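Aerobactin synthase IucA (PDB 5JM8) probably catalyses an ATP-dependent ligation step in the assembly of the siderophore aerobactin, as an NRPS-independent siderophore synthetase. Local coordinates at residues 173-178 / 259-264; 276-281 / 347-352; 27-32 / 41-46. All blocks are in the same frame, centred on the assembly; numbering follows the deposited sequence.

Contact 1 of 3, residues 173-178 / 259-264; sequences FAPHFP and WLPTTS. With ATP (adenosine-5'-triphosphate), chain I.
Phe177 and Trp259 form one antiparallel hydrogen-bonded pair: Phe177 N reaches Trp259 O at 3.0 Å, in the plane of that carbonyl and on a lone pair, while Trp259 N meets Phe177 O at 2.8 Å from 51° out of the plane. Trp259 O takes a further, weaker approach, the CA-H of His176, with CA at 3.1 Å. With CG set between its backbone N and carbonyl carbon (chi1 54°), the Phe177 ring is placed where Trp259 O lies over one face and ring atom CE2 comes 3.9 Å from Pro261 CD. Two prolines also meet across the contact, Pro175 CG standing 3.9 Å from Pro261 CG, and His176 CB packs on Leu260 CD1 at 3.9 Å. The indole of Trp259 turns its edge to Phe177 O. The imidazole of His176 serves the subunit interface, its NE2 hydrogen-bonded to Glu133 of the second subunit. Beyond Pro261 the backbone leaves the strand, and at Ser264 the hydroxyl OG donates to ATP O1G at 2.6 Å. A single antiparallel bridge thus leads into a loop whose Ser264 belongs to the ATP pocket.

Contact 2 of 3, residues 276-281 / 347-352; sequences MIKFSL and ALRENL. With ATP (adenosine-5'-triphosphate), chain I.
Lys278 and Arg349 come together at the phosphates of ATP, the Lys278 CD methylene 3.4 Å from Arg349 NH2. Lys278 NZ donates to the beta-phosphate oxygen O2B at 2.6 Å and also to O3G of the gamma-phosphate, though that second bond is modelled so short that its length is doubtful. Arg349 grips the gamma-phosphate with two nitrogens: NH2 bonds O3G at 2.9 Å, and NH1 makes a longer but straight bond to O1G, 3.3 Å with 167° at the hydrogen. Two chain shapes bring them there. Lys278 is extended throughout, with CG opposite the backbone N (chi1 177°), whereas Arg349 bends at chi3 (-65°) to turn the edge of its guanidinium toward O1G. Asp447, a magnesium ligand, forms a salt bridge with Lys278 NZ, and Glu327 does so with Arg349 NH2.

Behind this shell, four backbone bonds tie Met276 to Arg349 and Lys278 to Ala347 in antiparallel register, placing both cationic side chains on one face. Met276 CB packs 4.0 Å from Arg349 CB on that face. The other carries Ile277 CD1 and Leu348 CD2, 4.0 Å apart, against Phe205 of helix 198-209. Lys278 at O2B and Arg349 at O1G and O3G, with the magnesium ion, would steady the beta- and gamma-phosphates, as suits a pyrophosphate leaving group if the enzyme adenylates its substrate as NIS synthetases do.

Contact 3 of 3, residues 27-32 / 41-46; sequences TKDWRL and IIPLGE
Ile41 and Arg31 run alongside each other from the antiparallel hydrogen-bonded pair that their backbones form. From CB outward, each step of Ile41 meets a part of Arg31: CB is 3.5 Å from Arg31 O, CG1 remains near that oxygen at 3.9 Å, and the terminal CD1 reaches NH2 at 3.3 Å, over one face of the guanidinium. CG1 lies opposite the carbonyl carbon, next to the backbone N (chi1 -62°), which lets CD1 reach the guanidinium of Arg31; a bend at chi3 of Arg31 (63°) brings the flat group across the methyl. The pairing beneath is hydrogen-bonded in both directions, with Ile41 N 2.7 Å from Arg31 O and Arg31 N 3.0 Å from Ile41 O.

Further along, Trp30 CB rests 3.2 Å from Ile41 O, while its indole turns back on its own segment, where NE1 donates to Thr27 O at 2.6 Å. Asp29 OD1 lies beside the Pro43 ring, 3.8 Å from CG, and the other carboxylate oxygen forms a salt bridge with Lys92, which also donates to Pro43 O. Strand 31-32 is one edge of a five-stranded antiparallel sheet within this chain, forming a hairpin with strand 39-43; Ile41 and Ile42 also pack on strand 49-54, and helix 82-96 touches Ile42 and Leu44.

Overall arrangement
Contact 3 comes first along the chain and is complete before contact 1 opens; contact 1 in turn closes before contact 2 begins. Contacts 1 and 2 lie about 13 Å apart between centres and reach the same branched antiparallel sheet, in which strand 267-269 joins strand 258-261 to strand 275-284. They also touch directly, Trp259 CZ3 packing 3.8 Å from Ile277 CG2. Both belong to the IucA/IucC family region and supply ATP ligands from separate parts of the sequence. Contact 3 belongs to a different, N-terminal sheet, centre to centre about 41 and 45 Å from contacts 1 and 2; it touches neither ATP nor those contacts, whose nearest atoms are about 26 and 29 Å away.

Contact 1 of 3, residues 173-178 / 259-264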
loop_
_atom_site.group_PDB
_atom_site.type_symbol
_atom_site.label_atom_id
_atom_site.label_comp_id
_atom_site.label_asym_id
_atom_site.label_seq_id
_atom_site.Cartn_x
_atom_site.Cartn_y
_atom_site.Cartn_z
ATOM N N PHE A 173 -9.880 -10.528 21.953
ATOM C CA PHE A 173 -8.417 -10.578 21.972
ATOM C C PHE A 173 -7.842 -10.320 20.583
ATOM O O PHE A 173 -6.646 -10.503 20.348
ATOM C CB PHE A 173 -7.936 -11.935 22.502
ATOM C CG PHE A 173 -8.345 -12.211 23.924
ATOM C CD1 PHE A 173 -9.654 -12.542 24.231
ATOM C CD2 PHE A 173 -7.422 -12.143 24.954
ATOM C CE1 PHE A 173 -10.035 -12.798 25.534
ATOM C CE2 PHE A 173 -7.796 -12.401 26.259
ATOM C CZ PHE A 173 -9.105 -12.726 26.549
ATOM N N ALA A 174 -8.712 -9.892 19.672
ATOM C CA ALA A 174 -8.334 -9.570 18.298
ATOM C C ALA A 174 -7.581 -10.707 17.609
ATOM O O ALA A 174 -6.496 -10.492 17.063
ATOM C CB ALA A 174 -7.498 -8.300 18.276
ATOM N N PRO A 175 -8.153 -11.921 17.621
ATOM C CA PRO A 175 -7.467 -13.051 17.002
ATOM C C PRO A 175 -7.807 -13.211 15.533
ATOM O O PRO A 175 -8.652 -12.493 15.003
ATOM C CB PRO A 175 -7.994 -14.238 17.797
ATOM C CG PRO A 175 -9.410 -13.857 18.065
ATOM C CD PRO A 175 -9.416 -12.349 18.251
ATOM N N HIS A 176 -7.146 -14.161 14.886
ATOM C CA HIS A 176 -7.516 -14.561 13.541
ATOM C C HIS A 176 -7.101 -16.007 13.316
ATOM O O HIS A 176 -6.240 -16.533 14.022
ATOM C CB HIS A 176 -6.880 -13.643 12.501
ATOM C CG HIS A 176 -5.385 -13.615 12.547
ATOM N ND1 HIS A 176 -4.679 -12.717 13.318
ATOM C CD2 HIS A 176 -4.461 -14.364 11.902
ATOM C CE1 HIS A 176 -3.385 -12.922 13.153
ATOM N NE2 HIS A 176 -3.226 -13.916 12.298
ATOM N N PHE A 177 -7.733 -16.654 12.345
ATOM C CA PHE A 177 -7.448 -18.053 12.063
ATOM C C PHE A 177 -7.931 -18.441 10.671
ATOM O O PHE A 177 -8.898 -17.870 10.169
ATOM C CB PHE A 177 -8.107 -18.949 13.113
ATOM C CG PHE A 177 -9.579 -18.702 13.281
ATOM C CD1 PHE A 177 -10.490 -19.229 12.381
ATOM C CD2 PHE A 177 -10.052 -17.946 14.341
ATOM C CE1 PHE A 177 -11.841 -19.004 12.531
ATOM C CE2 PHE A 177 -11.405 -17.719 14.497
ATOM C CZ PHE A 177 -12.302 -18.249 13.590
ATOM N N PRO A 178 -7.258 -19.417 10.041
ATOM C CA PRO A 178 -7.766 -19.906 8.758
ATOM C C PRO A 178 -8.949 -20.845 8.972
ATOM O O PRO A 178 -9.075 -21.416 10.055
ATOM C CB PRO A 178 -6.565 -20.639 8.167
ATOM C CG PRO A 178 -5.845 -21.158 9.357
ATOM C CD PRO A 178 -6.041 -20.139 10.455
ATOM N N TRP A 259 -8.962 -15.310 8.935
ATOM C CA TRP A 259 -10.303 -14.780 9.161
ATOM C C TRP A 259 -10.419 -14.163 10.547
ATOM O O TRP A 259 -9.847 -14.671 11.508
ATOM C CB TRP A 259 -11.343 -15.881 8.992
ATOM C CG TRP A 259 -11.516 -16.293 7.577
ATOM C CD1 TRP A 259 -10.722 -17.143 6.868
ATOM C CD2 TRP A 259 -12.551 -15.870 6.686
ATOM N NE1 TRP A 259 -11.201 -17.278 5.588
ATOM C CE2 TRP A 259 -12.322 -16.503 5.452
ATOM C CE3 TRP A 259 -13.645 -15.011 6.812
ATOM C CZ2 TRP A 259 -13.152 -16.310 4.353
ATOM C CZ3 TRP A 259 -14.466 -14.821 5.722
ATOM C CH2 TRP A 259 -14.216 -15.467 4.509
ATOM N N LEU A 260 -11.171 -13.071 10.637
ATOM C CA LEU A 260 -11.345 -12.342 11.887
ATOM C C LEU A 260 -12.762 -12.510 12.428
ATOM O O LEU A 260 -13.724 -12.152 11.749
ATOM C CB LEU A 260 -11.054 -10.851 11.683
ATOM C CG LEU A 260 -9.600 -10.376 11.655
ATOM C CD1 LEU A 260 -8.831 -10.946 10.472
ATOM C CD2 LEU A 260 -9.571 -8.858 11.632
ATOM N N PRO A 261 -12.906 -13.063 13.646
ATOM C CA PRO A 261 -14.251 -13.025 14.227
ATOM C C PRO A 261 -14.701 -11.592 14.493
ATOM O O PRO A 261 -13.933 -10.805 15.044
ATOM C CB PRO A 261 -14.104 -13.818 15.534
ATOM C CG PRO A 261 -12.639 -13.881 15.805
ATOM C CD PRO A 261 -11.973 -13.855 14.468
ATOM N N THR A 262 -15.922 -11.257 14.088
ATOM C CA THR A 262 -16.439 -9.903 14.250
ATOM C C THR A 262 -17.202 -9.778 15.565
ATOM O O THR A 262 -17.188 -10.698 16.384
ATOM C CB THR A 262 -17.359 -9.509 13.078
ATOM O OG1 THR A 262 -18.546 -10.312 13.098
ATOM C CG2 THR A 262 -16.638 -9.701 11.753
ATOM N N THR A 263 -17.859 -8.639 15.762
ATOM C CA THR A 263 -18.609 -8.366 16.986
ATOM C C THR A 263 -19.557 -9.503 17.378
ATOM O O THR A 263 -19.810 -9.726 18.564
ATOM C CB THR A 263 -19.439 -7.070 16.853
ATOM O OG1 THR A 263 -20.018 -7.000 15.544
ATOM C CG2 THR A 263 -18.567 -5.843 17.082
ATOM N N SER A 264 -20.067 -10.223 16.382
ATOM C CA SER A 264 -21.045 -11.283 16.612
ATOM C C SER A 264 -20.393 -12.655 16.749
ATOM O O SER A 264 -21.084 -13.661 16.918
ATOM C CB SER A 264 -22.062 -11.317 15.473
ATOM O OG SER A 264 -21.411 -11.408 14.220
HETATM P PG ATP I . -24.315 -10.843 12.422
HETATM O O1G ATP I . -22.962 -11.417 12.088
HETATM O O2G ATP I . -24.348 -9.333 12.418
HETATM O O3G ATP I . -25.453 -11.466 11.650
HETATM P PB ATP I . -25.862 -11.826 14.679
HETATM O O1B ATP I . -25.413 -12.758 15.777
HETATM O O2B ATP I . -26.833 -12.322 13.631
HETATM O O3B ATP I . -24.536 -11.204 13.985
HETATM P PA ATP I . -27.566 -10.456 16.529
HETATM O O1A ATP I . -28.376 -11.726 16.459
HETATM O O2A ATP I . -28.260 -9.119 16.443
HETATM O O3A ATP I . -26.460 -10.490 15.359
HETATM O "O5'" ATP I . -26.667 -10.440 17.861
HETATM C "C5'" ATP I . -25.817 -9.319 18.075
HETATM C "C4'" ATP I . -24.559 -9.700 18.842
HETATM O "O4'" ATP I . -23.798 -8.511 19.065
HETATM C "C3'" ATP I . -24.847 -10.319 20.202
HETATM O "O3'" ATP I . -24.097 -11.533 20.345
HETATM C "C2'" ATP I . -24.416 -9.284 21.224
HETATM O "O2'" ATP I . -23.708 -9.872 22.313
HETATM C "C1'" ATP I . -23.511 -8.337 20.454
HETATM N N9 ATP I . -23.747 -6.924 20.827
HETATM C C8 ATP I . -22.805 -6.113 21.336
HETATM N N7 ATP I . -23.313 -4.879 21.580
HETATM C C5 ATP I . -24.608 -4.898 21.216
HETATM C C6 ATP I . -25.717 -3.924 21.209
HETATM N N6 ATP I . -25.504 -2.664 21.658
HETATM N N1 ATP I . -26.919 -4.340 20.750
HETATM C C2 ATP I . -27.120 -5.596 20.306
HETATM N N3 ATP I . -26.150 -6.529 20.287
HETATM C C4 ATP I . -24.894 -6.249 20.721
#

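Contact 2 of 3, residues 276-281 / 347-352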
loop_
_atom_site.group_PDB
_atom_site.type_symbol
_atom_site.label_atom_id
_atom_site.label_comp_id
_atom_site.label_asym_id
_atom_site.label_seq_id
_atom_site.Cartn_x
_atom_site.Cartn_y
_atom_site.Cartn_z
ATOM N N MET A 276 -18.059 -12.613 3.121
ATOM C CA MET A 276 -17.961 -12.932 4.536
ATOM C C MET A 276 -18.720 -14.234 4.753
ATOM O O MET A 276 -19.489 -14.657 3.888
ATOM C CB MET A 276 -18.541 -11.817 5.406
ATOM C CG MET A 276 -17.825 -10.488 5.291
ATOM S SD MET A 276 -18.428 -9.320 6.517
ATOM C CE MET A 276 -17.707 -7.789 5.930
ATOM N N ILE A 277 -18.513 -14.866 5.902
ATOM C CA ILE A 277 -19.219 -16.101 6.210
ATOM C C ILE A 277 -19.764 -16.070 7.638
ATOM O O ILE A 277 -19.074 -15.670 8.577
ATOM C CB ILE A 277 -18.305 -17.326 5.989
ATOM C CG1 ILE A 277 -19.105 -18.624 6.107
ATOM C CG2 ILE A 277 -17.121 -17.300 6.949
ATOM C CD1 ILE A 277 -18.461 -19.793 5.398
ATOM N N LYS A 278 -21.026 -16.468 7.772
ATOM C CA LYS A 278 -21.729 -16.469 9.049
ATOM C C LYS A 278 -22.145 -17.888 9.411
ATOM O O LYS A 278 -23.087 -18.430 8.835
ATOM C CB LYS A 278 -22.951 -15.554 8.979
ATOM C CG LYS A 278 -23.797 -15.526 10.236
ATOM C CD LYS A 278 -24.910 -14.497 10.113
ATOM C CE LYS A 278 -25.809 -14.485 11.334
ATOM N NZ LYS A 278 -26.822 -13.399 11.258
ATOM N N PHE A 279 -21.440 -18.481 10.371
ATOM C CA PHE A 279 -21.619 -19.889 10.705
ATOM C C PHE A 279 -22.705 -20.130 11.742
ATOM O O PHE A 279 -22.964 -19.288 12.603
ATOM C CB PHE A 279 -20.311 -20.486 11.230
ATOM C CG PHE A 279 -19.236 -20.621 10.192
ATOM C CD1 PHE A 279 -19.307 -21.608 9.223
ATOM C CD2 PHE A 279 -18.141 -19.775 10.200
ATOM C CE1 PHE A 279 -18.313 -21.736 8.276
ATOM C CE2 PHE A 279 -17.143 -19.902 9.255
ATOM C CZ PHE A 279 -17.228 -20.883 8.294
ATOM N N SER A 280 -23.332 -21.298 11.645
ATOM C CA SER A 280 -24.145 -21.827 12.727
ATOM C C SER A 280 -23.190 -22.263 13.828
ATOM O O SER A 280 -22.484 -23.259 13.679
ATOM C CB SER A 280 -25.005 -22.998 12.242
ATOM O OG SER A 280 -25.860 -23.468 13.266
ATOM N N LEU A 281 -23.154 -21.503 14.920
ATOM C CA LEU A 281 -22.170 -21.715 15.981
ATOM C C LEU A 281 -22.853 -22.046 17.306
ATOM O O LEU A 281 -23.557 -21.215 17.874
ATOM C CB LEU A 281 -21.289 -20.467 16.125
ATOM C CG LEU A 281 -20.132 -20.504 17.128
ATOM C CD1 LEU A 281 -19.131 -21.585 16.772
ATOM C CD2 LEU A 281 -19.445 -19.147 17.196
ATOM N N ALA A 347 -23.982 -19.072 6.109
ATOM C CA ALA A 347 -24.485 -18.212 5.050
ATOM C C ALA A 347 -23.362 -17.316 4.558
ATOM O O ALA A 347 -22.476 -16.939 5.324
ATOM C CB ALA A 347 -25.655 -17.390 5.542
ATOM N N LEU A 348 -23.399 -16.984 3.274
ATOM C CA LEU A 348 -22.376 -16.143 2.670
ATOM C C LEU A 348 -22.877 -14.717 2.504
ATOM O O LEU A 348 -23.912 -14.480 1.881
ATOM C CB LEU A 348 -21.946 -16.711 1.319
ATOM C CG LEU A 348 -21.231 -18.064 1.368
ATOM C CD1 LEU A 348 -21.019 -18.584 -0.039
ATOM C CD2 LEU A 348 -19.905 -17.968 2.111
ATOM N N ARG A 349 -22.122 -13.778 3.062
ATOM C CA ARG A 349 -22.501 -12.371 3.087
ATOM C C ARG A 349 -21.583 -11.556 2.178
ATOM O O ARG A 349 -20.365 -11.736 2.194
ATOM C CB ARG A 349 -22.451 -11.851 4.528
ATOM C CG ARG A 349 -22.629 -10.354 4.692
ATOM C CD ARG A 349 -22.560 -9.970 6.159
ATOM N NE ARG A 349 -23.664 -10.550 6.920
ATOM C CZ ARG A 349 -23.626 -10.822 8.220
ATOM N NH1 ARG A 349 -22.530 -10.580 8.930
ATOM N NH2 ARG A 349 -24.687 -11.348 8.813
ATOM N N GLU A 350 -22.174 -10.669 1.382
ATOM C CA GLU A 350 -21.408 -9.813 0.478
ATOM C C GLU A 350 -20.407 -8.953 1.231
ATOM O O GLU A 350 -20.776 -8.228 2.153
ATOM C CB GLU A 350 -22.338 -8.907 -0.327
ATOM C CG GLU A 350 -23.092 -9.607 -1.437
ATOM C CD GLU A 350 -23.959 -8.652 -2.238
ATOM O OE1 GLU A 350 -24.241 -7.542 -1.739
ATOM O OE2 GLU A 350 -24.352 -9.011 -3.369
ATOM N N ASN A 351 -19.141 -9.036 0.833
ATOM C CA ASN A 351 -18.114 -8.173 1.398
ATOM C C ASN A 351 -17.941 -6.923 0.547
ATOM O O ASN A 351 -17.060 -6.851 -0.308
ATOM C CB ASN A 351 -16.784 -8.911 1.518
ATOM C CG ASN A 351 -15.718 -8.070 2.193
ATOM O OD1 ASN A 351 -16.027 -7.110 2.899
ATOM N ND2 ASN A 351 -14.457 -8.423 1.975
ATOM N N LEU A 352 -18.787 -5.932 0.801
ATOM C CA LEU A 352 -18.785 -4.701 0.020
ATOM C C LEU A 352 -17.585 -3.810 0.355
ATOM O O LEU A 352 -17.464 -2.699 -0.163
ATOM C CB LEU A 352 -20.094 -3.941 0.251
ATOM C CG LEU A 352 -21.375 -4.739 -0.025
ATOM C CD1 LEU A 352 -22.607 -3.978 0.436
ATOM C CD2 LEU A 352 -21.494 -5.080 -1.497
HETATM P PG ATP I . -24.315 -10.843 12.422
HETATM O O1G ATP I . -22.962 -11.417 12.088
HETATM O O2G ATP I . -24.348 -9.333 12.418
HETATM O O3G ATP I . -25.453 -11.466 11.650
HETATM P PB ATP I . -25.862 -11.826 14.679
HETATM O O1B ATP I . -25.413 -12.758 15.777
HETATM O O2B ATP I . -26.833 -12.322 13.631
HETATM O O3B ATP I . -24.536 -11.204 13.985
HETATM P PA ATP I . -27.566 -10.456 16.529
HETATM O O1A ATP I . -28.376 -11.726 16.459
HETATM O O2A ATP I . -28.260 -9.119 16.443
HETATM O O3A ATP I . -26.460 -10.490 15.359
HETATM O "O5'" ATP I . -26.667 -10.440 17.861
HETATM C "C5'" ATP I . -25.817 -9.319 18.075
HETATM C "C4'" ATP I . -24.559 -9.700 18.842
HETATM O "O4'" ATP I . -23.798 -8.511 19.065
HETATM C "C3'" ATP I . -24.847 -10.319 20.202
HETATM O "O3'" ATP I . -24.097 -11.533 20.345
HETATM C "C2'" ATP I . -24.416 -9.284 21.224
HETATM O "O2'" ATP I . -23.708 -9.872 22.313
HETATM C "C1'" ATP I . -23.511 -8.337 20.454
HETATM N N9 ATP I . -23.747 -6.924 20.827
HETATM C C8 ATP I . -22.805 -6.113 21.336
HETATM N N7 ATP I . -23.313 -4.879 21.580
HETATM C C5 ATP I . -24.608 -4.898 21.216
HETATM C C6 ATP I . -25.717 -3.924 21.209
HETATM N N6 ATP I . -25.504 -2.664 21.658
HETATM N N1 ATP I . -26.919 -4.340 20.750
HETATM C C2 ATP I . -27.120 -5.596 20.306
HETATM N N3 ATP I . -26.150 -6.529 20.287
HETATM C C4 ATP I . -24.894 -6.249 20.721
#

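Contact 3 of 3, residues 27-32 / 41-46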
loop_
_atom_site.group_PDB
_atom_site.type_symbol
_atom_site.label_atom_id
_atom_site.label_comp_id
_atom_site.label_asym_id
_atom_site.label_seq_id
_atom_site.Cartn_x
_atom_site.Cartn_y
_atom_site.Cartn_z
ATOM N N THR A 27 -36.227 -1.084 36.077
ATOM C CA THR A 27 -36.857 -0.953 37.387
ATOM C C THR A 27 -37.224 0.498 37.686
ATOM O O THR A 27 -36.574 1.429 37.206
ATOM C CB THR A 27 -35.944 -1.469 38.520
ATOM O OG1 THR A 27 -34.810 -0.606 38.667
ATOM C CG2 THR A 27 -35.474 -2.887 38.234
ATOM N N LYS A 28 -38.277 0.671 38.481
ATOM C CA LYS A 28 -38.682 1.981 38.978
ATOM C C LYS A 28 -38.400 2.048 40.477
ATOM O O LYS A 28 -38.822 2.980 41.162
ATOM C CB LYS A 28 -40.163 2.237 38.685
ATOM C CG LYS A 28 -40.519 2.214 37.196
ATOM C CD LYS A 28 -39.942 3.420 36.458
ATOM C CE LYS A 28 -40.308 3.406 34.980
ATOM N NZ LYS A 28 -39.659 2.281 34.248
ATOM N N ASP A 29 -37.672 1.047 40.967
ATOM C CA ASP A 29 -37.340 0.924 42.382
ATOM C C ASP A 29 -35.923 1.436 42.655
ATOM O O ASP A 29 -35.023 0.668 43.006
ATOM C CB ASP A 29 -37.484 -0.535 42.830
ATOM C CG ASP A 29 -37.129 -0.740 44.288
ATOM O OD1 ASP A 29 -37.235 0.226 45.072
ATOM O OD2 ASP A 29 -36.735 -1.870 44.648
ATOM N N TRP A 30 -35.726 2.736 42.470
ATOM C CA TRP A 30 -34.454 3.377 42.782
ATOM C C TRP A 30 -34.659 4.880 42.925
ATOM O O TRP A 30 -35.655 5.426 42.449
ATOM C CB TRP A 30 -33.406 3.075 41.710
ATOM C CG TRP A 30 -33.882 3.321 40.308
ATOM C CD1 TRP A 30 -34.540 2.441 39.500
ATOM C CD2 TRP A 30 -33.731 4.527 39.550
ATOM N NE1 TRP A 30 -34.812 3.025 38.287
ATOM C CE2 TRP A 30 -34.327 4.305 38.292
ATOM C CE3 TRP A 30 -33.153 5.771 39.811
ATOM C CZ2 TRP A 30 -34.360 5.281 37.300
ATOM C CZ3 TRP A 30 -33.187 6.739 38.826
ATOM C CH2 TRP A 30 -33.787 6.489 37.585
ATOM N N ARG A 31 -33.709 5.541 43.579
ATOM C CA ARG A 31 -33.890 6.922 43.999
ATOM C C ARG A 31 -32.578 7.687 43.935
ATOM O O ARG A 31 -31.498 7.104 44.054
ATOM C CB ARG A 31 -34.464 6.961 45.421
ATOM C CG ARG A 31 -34.738 8.353 45.970
ATOM C CD ARG A 31 -35.409 8.285 47.340
ATOM N NE ARG A 31 -34.555 7.651 48.344
ATOM C CZ ARG A 31 -33.678 8.299 49.107
ATOM N NH1 ARG A 31 -33.522 9.613 48.992
ATOM N NH2 ARG A 31 -32.950 7.628 49.989
ATOM N N LEU A 32 -32.688 8.996 43.736
ATOM C CA LEU A 32 -31.536 9.887 43.739
ATOM C C LEU A 32 -31.527 10.704 45.024
ATOM O O LEU A 32 -32.575 10.943 45.622
ATOM C CB LEU A 32 -31.563 10.810 42.516
ATOM C CG LEU A 32 -30.999 10.241 41.209
ATOM C CD1 LEU A 32 -31.672 8.929 40.833
ATOM C CD2 LEU A 32 -31.148 11.260 40.087
ATOM N N ILE A 41 -29.449 5.376 44.461
ATOM C CA ILE A 41 -29.751 4.418 45.513
ATOM C C ILE A 41 -30.633 3.284 45.002
ATOM O O ILE A 41 -31.651 3.518 44.349
ATOM C CB ILE A 41 -30.442 5.116 46.707
ATOM C CG1 ILE A 41 -29.500 6.158 47.315
ATOM C CG2 ILE A 41 -30.854 4.098 47.771
ATOM C CD1 ILE A 41 -30.165 7.102 48.292
ATOM N N ILE A 42 -30.222 2.057 45.307
ATOM C CA ILE A 42 -31.016 0.868 45.020
ATOM C C ILE A 42 -31.350 0.176 46.338
ATOM O O ILE A 42 -30.499 -0.502 46.912
ATOM C CB ILE A 42 -30.277 -0.110 44.092
ATOM C CG1 ILE A 42 -29.910 0.584 42.776
ATOM C CG2 ILE A 42 -31.144 -1.342 43.835
ATOM C CD1 ILE A 42 -29.031 -0.236 41.854
ATOM N N PRO A 43 -32.587 0.354 46.830
ATOM C CA PRO A 43 -32.950 -0.222 48.130
ATOM C C PRO A 43 -32.888 -1.744 48.142
ATOM O O PRO A 43 -33.273 -2.376 47.160
ATOM C CB PRO A 43 -34.390 0.259 48.341
ATOM C CG PRO A 43 -34.543 1.438 47.450
ATOM C CD PRO A 43 -33.689 1.153 46.263
ATOM N N LEU A 44 -32.412 -2.314 49.246
ATOM C CA LEU A 44 -32.352 -3.764 49.410
ATOM C C LEU A 44 -33.411 -4.251 50.398
ATOM O O LEU A 44 -33.541 -5.451 50.640
ATOM C CB LEU A 44 -30.962 -4.193 49.889
ATOM C CG LEU A 44 -29.794 -3.952 48.929
ATOM C CD1 LEU A 44 -28.476 -4.281 49.613
ATOM C CD2 LEU A 44 -29.956 -4.776 47.659
ATOM N N GLY A 45 -34.165 -3.316 50.967
ATOM C CA GLY A 45 -35.167 -3.647 51.963
ATOM C C GLY A 45 -34.533 -3.970 53.304
ATOM O O GLY A 45 -33.319 -4.155 53.393
ATOM N N GLU A 46 -35.358 -4.034 54.347
ATOM C CA GLU A 46 -34.877 -4.308 55.698
ATOM C C GLU A 46 -33.963 -3.189 56.193
ATOM O O GLU A 46 -33.042 -3.428 56.977
ATOM C CB GLU A 46 -34.141 -5.648 55.745
#